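Local coordinates for protein botulinum neurotoxin type G (Clostridium botulinum, PDB 3MPP) that binds the surface of host nerve cells through its receptor-binding domain, so that the toxin can deliver its protease light chain into the cytosol, at residues I140-S145 with K227-N232. The protein carries 4 engineered substitutions. Numbering follows the deposited sequence.
Sequences INKWFS and KDFWGN
Lys142 reaches Phe229 with CG anti to its own carbonyl carbon (chi1 -62°) and runs extended beyond CG, while Phe229 has CG anti to the backbone N, which swings its ring toward the lysine end. The end of the lysine therefore lies over one ring face in a cation-pi contact, NZ 3.4 Å from the centroid of Phe229, and its CE adds a CH-pi contact to the same face. NZ also donates to the carbonyl of Ser137. The Trp230 indole is held between Phe229, whose CD2 lies over one face, and Asn141, whose ND2 sits above the opposite face, 3.5 Å from CZ3 of Trp230. The planes of the Asn141 amide and the indole are 63° apart, and that amide nitrogen is hydrogen-bonded to Asp426. Next to this cluster the backbones meet, Trp143 N donating to Trp230 O at 3.0 Å in a nearly straight bond (167°). Farther along, Trp143 NE1 gives a more bent bond to Asn232 OD1 (2.8 Å), approaching from above the amide plane; OD1 also accepts from Gln39. The type I turn from Asp228 to Gly231, closed by Gly231 N to Asp228 O, presents Phe229 and Trp230 to residues 141-143, and Asn232, which follows it, is held by its N donating to Asp228 OD1 at 2.9 Å. The contact thus joins the lead-in to strand 144-150 of the N-terminal subdomain to the loop that precedes strand 239-244 within the C-terminal, trefoil subdomain. At this buried junction both N-H groups of Trp143 and the Lys142 ammonium find partners, so paired polar groups as well as ring packing join the two subdomains.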
ATOM      1  N   ILE A 140       5.760   4.641   3.603  1.00 26.28           N
ATOM      2  CA  ILE A 140       6.481   3.728   4.494  1.00 31.74           C
ATOM      3  C   ILE A 140       5.798   2.373   4.633  1.00 24.17           C
ATOM      4  O   ILE A 140       4.652   2.294   5.071  1.00 21.57           O
ATOM      5  CB  ILE A 140       6.716   4.358   5.877  1.00 24.64           C
ATOM      6  CG1 ILE A 140       7.559   5.627   5.713  1.00 20.77           C
ATOM      7  CG2 ILE A 140       7.459   3.388   6.793  1.00 19.60           C
ATOM      8  CD1 ILE A 140       7.755   6.425   7.014  1.00 23.12           C
ATOM      9  N   ASN A 141       6.510   1.312   4.243  1.00 22.89           N
ATOM     10  CA  ASN A 141       6.011  -0.073   4.316  1.00 23.80           C
ATOM     11  C   ASN A 141       4.800  -0.379   3.430  1.00 22.64           C
ATOM     12  O   ASN A 141       4.151  -1.421   3.586  1.00 25.44           O
ATOM     13  CB  ASN A 141       5.684  -0.490   5.759  1.00 20.20           C
ATOM     14  CG  ASN A 141       5.690  -2.001   5.937  1.00 25.32           C
ATOM     15  OD1 ASN A 141       6.565  -2.689   5.400  1.00 22.09           O
ATOM     16  ND2 ASN A 141       4.707  -2.531   6.681  1.00 20.23           N
ATOM     17  N   LYS A 142       4.503   0.520   2.498  1.00 23.45           N
ATOM     18  CA  LYS A 142       3.333   0.370   1.632  1.00 27.72           C
ATOM     19  C   LYS A 142       3.757   0.158   0.195  1.00 27.07           C
ATOM     20  O   LYS A 142       4.722   0.771  -0.257  1.00 26.12           O
ATOM     21  CB  LYS A 142       2.477   1.641   1.677  1.00 30.25           C
ATOM     22  CG  LYS A 142       1.909   1.958   3.058  1.00 27.49           C
ATOM     23  CD  LYS A 142       0.927   3.118   3.018  1.00 26.24           C
ATOM     24  CE  LYS A 142       0.356   3.323   4.405  1.00 35.61           C
ATOM     25  NZ  LYS A 142      -0.632   4.424   4.544  1.00 37.75           N
ATOM     26  N   TRP A 143       3.020  -0.681  -0.530  1.00 28.37           N
ATOM     27  CA  TRP A 143       3.227  -0.804  -1.964  1.00 27.68           C
ATOM     28  C   TRP A 143       3.058   0.549  -2.634  1.00 24.93           C
ATOM     29  O   TRP A 143       2.074   1.243  -2.409  1.00 25.84           O
ATOM     30  CB  TRP A 143       2.221  -1.772  -2.582  1.00 25.32           C
ATOM     31  CG  TRP A 143       2.533  -3.198  -2.345  1.00 31.11           C
ATOM     32  CD1 TRP A 143       1.826  -4.073  -1.569  1.00 27.37           C
ATOM     33  CD2 TRP A 143       3.630  -3.942  -2.894  1.00 29.65           C
ATOM     34  NE1 TRP A 143       2.417  -5.314  -1.598  1.00 33.91           N
ATOM     35  CE2 TRP A 143       3.526  -5.262  -2.400  1.00 29.81           C
ATOM     36  CE3 TRP A 143       4.688  -3.623  -3.749  1.00 27.01           C
ATOM     37  CZ2 TRP A 143       4.437  -6.263  -2.739  1.00 21.83           C
ATOM     38  CZ3 TRP A 143       5.604  -4.616  -4.075  1.00 24.91           C
ATOM     39  CH2 TRP A 143       5.471  -5.919  -3.575  1.00 26.86           C
ATOM     40  N   PHE A 144       4.022   0.933  -3.452  1.00 25.53           N
ATOM     41  CA  PHE A 144       3.825   2.086  -4.314  1.00 30.07           C
ATOM     42  C   PHE A 144       4.514   1.875  -5.649  1.00 26.86           C
ATOM     43  O   PHE A 144       5.478   1.125  -5.741  1.00 27.65           O
ATOM     44  CB  PHE A 144       4.219   3.411  -3.647  1.00 22.16           C
ATOM     45  CG  PHE A 144       5.695   3.575  -3.389  1.00 31.56           C
ATOM     46  CD1 PHE A 144       6.530   4.091  -4.365  1.00 26.08           C
ATOM     47  CD2 PHE A 144       6.234   3.277  -2.141  1.00 29.04           C
ATOM     48  CE1 PHE A 144       7.886   4.277  -4.119  1.00 33.39           C
ATOM     49  CE2 PHE A 144       7.577   3.462  -1.891  1.00 26.29           C
ATOM     50  CZ  PHE A 144       8.408   3.964  -2.887  1.00 35.98           C
ATOM     51  N   SER A 145       3.965   2.504  -6.683  1.00 27.39           N
ATOM     52  CA  SER A 145       4.423   2.300  -8.043  1.00 30.50           C
ATOM     53  C   SER A 145       5.505   3.305  -8.382  1.00 38.17           C
ATOM     54  O   SER A 145       5.406   4.476  -8.025  1.00 38.17           O
ATOM     55  CB  SER A 145       3.259   2.469  -9.026  1.00 35.21           C
ATOM     56  OG  SER A 145       3.716   2.452 -10.380  1.00 40.30           O
ATOM     57  N   LYS A 227      -8.208  -3.617  -0.941  1.00 23.07           N
ATOM     58  CA  LYS A 227      -6.879  -3.764  -0.397  1.00 22.09           C
ATOM     59  C   LYS A 227      -6.819  -3.346   1.057  1.00 28.82           C
ATOM     60  O   LYS A 227      -7.711  -2.655   1.533  1.00 24.51           O
ATOM     61  CB  LYS A 227      -5.915  -2.910  -1.224  1.00 24.00           C
ATOM     62  CG  LYS A 227      -5.542  -3.598  -2.545  1.00 29.49           C
ATOM     63  CD  LYS A 227      -5.255  -2.608  -3.629  1.00 43.13           C
ATOM     64  CE  LYS A 227      -5.362  -3.301  -4.989  1.00 54.05           C
ATOM     65  NZ  LYS A 227      -5.934  -2.390  -6.008  1.00 58.23           N
ATOM     66  N   ASP A 228      -5.751  -3.754   1.741  1.00 22.39           N
ATOM     67  CA  ASP A 228      -5.470  -3.278   3.097  1.00 22.73           C
ATOM     68  C   ASP A 228      -4.569  -2.033   3.070  1.00 20.80           C
ATOM     69  O   ASP A 228      -4.193  -1.537   2.002  1.00 23.88           O
ATOM     70  CB  ASP A 228      -4.899  -4.408   3.993  1.00 16.72           C
ATOM     71  CG  ASP A 228      -3.506  -4.894   3.556  1.00 23.71           C
ATOM     72  OD1 ASP A 228      -2.810  -4.189   2.799  1.00 23.03           O
ATOM     73  OD2 ASP A 228      -3.101  -5.988   3.993  1.00 22.29           O
ATOM     74  N   PHE A 229      -4.279  -1.506   4.257  1.00 20.58           N
ATOM     75  CA  PHE A 229      -3.493  -0.296   4.445  1.00 18.80           C
ATOM     76  C   PHE A 229      -2.127  -0.410   3.745  1.00 23.71           C
ATOM     77  O   PHE A 229      -1.569   0.590   3.283  1.00 20.64           O
ATOM     78  CB  PHE A 229      -3.308  -0.130   5.955  1.00 20.33           C
ATOM     79  CG  PHE A 229      -2.594   1.128   6.387  1.00 22.11           C
ATOM     80  CD1 PHE A 229      -3.284   2.332   6.507  1.00 20.59           C
ATOM     81  CD2 PHE A 229      -1.267   1.078   6.781  1.00 21.01           C
ATOM     82  CE1 PHE A 229      -2.648   3.462   6.978  1.00 31.45           C
ATOM     83  CE2 PHE A 229      -0.613   2.211   7.240  1.00 25.55           C
ATOM     84  CZ  PHE A 229      -1.306   3.409   7.336  1.00 29.40           C
ATOM     85  N   TRP A 230      -1.578  -1.626   3.686  1.00 25.02           N
ATOM     86  CA  TRP A 230      -0.248  -1.827   3.084  1.00 21.88           C
ATOM     87  C   TRP A 230      -0.312  -1.974   1.554  1.00 24.86           C
ATOM     88  O   TRP A 230       0.714  -1.928   0.871  1.00 25.31           O
ATOM     89  CB  TRP A 230       0.448  -3.044   3.707  1.00 20.09           C
ATOM     90  CG  TRP A 230       0.440  -3.008   5.208  1.00 23.76           C
ATOM     91  CD1 TRP A 230      -0.153  -3.914   6.049  1.00 22.33           C
ATOM     92  CD2 TRP A 230       1.043  -2.010   6.054  1.00 20.25           C
ATOM     93  NE1 TRP A 230       0.055  -3.547   7.364  1.00 18.86           N
ATOM     94  CE2 TRP A 230       0.779  -2.381   7.393  1.00 20.01           C
ATOM     95  CE3 TRP A 230       1.768  -0.841   5.808  1.00 24.44           C
ATOM     96  CZ2 TRP A 230       1.215  -1.624   8.479  1.00 22.09           C
ATOM     97  CZ3 TRP A 230       2.210  -0.091   6.890  1.00 28.92           C
ATOM     98  CH2 TRP A 230       1.938  -0.490   8.210  1.00 27.90           C
ATOM     99  N   GLY A 231      -1.516  -2.170   1.026  1.00 23.84           N
ATOM    100  CA  GLY A 231      -1.711  -2.349  -0.406  1.00 23.14           C
ATOM    101  C   GLY A 231      -1.830  -3.791  -0.872  1.00 27.32           C
ATOM    102  O   GLY A 231      -1.792  -4.049  -2.072  1.00 27.91           O
ATOM    103  N   ASN A 232      -1.943  -4.732   0.066  1.00 24.87           N
ATOM    104  CA  ASN A 232      -2.221  -6.127  -0.283  1.00 23.82           C
ATOM    105  C   ASN A 232      -3.718  -6.427  -0.269  1.00 29.18           C
ATOM    106  O   ASN A 232      -4.500  -5.684   0.334  1.00 24.75           O
ATOM    107  CB  ASN A 232      -1.496  -7.069   0.682  1.00 29.36           C
ATOM    108  CG  ASN A 232      -0.017  -7.141   0.401  1.00 29.91           C
ATOM    109  OD1 ASN A 232       0.400  -7.076  -0.755  1.00 32.81           O
ATOM    110  ND2 ASN A 232       0.783  -7.271   1.448  1.00 29.93           N
TER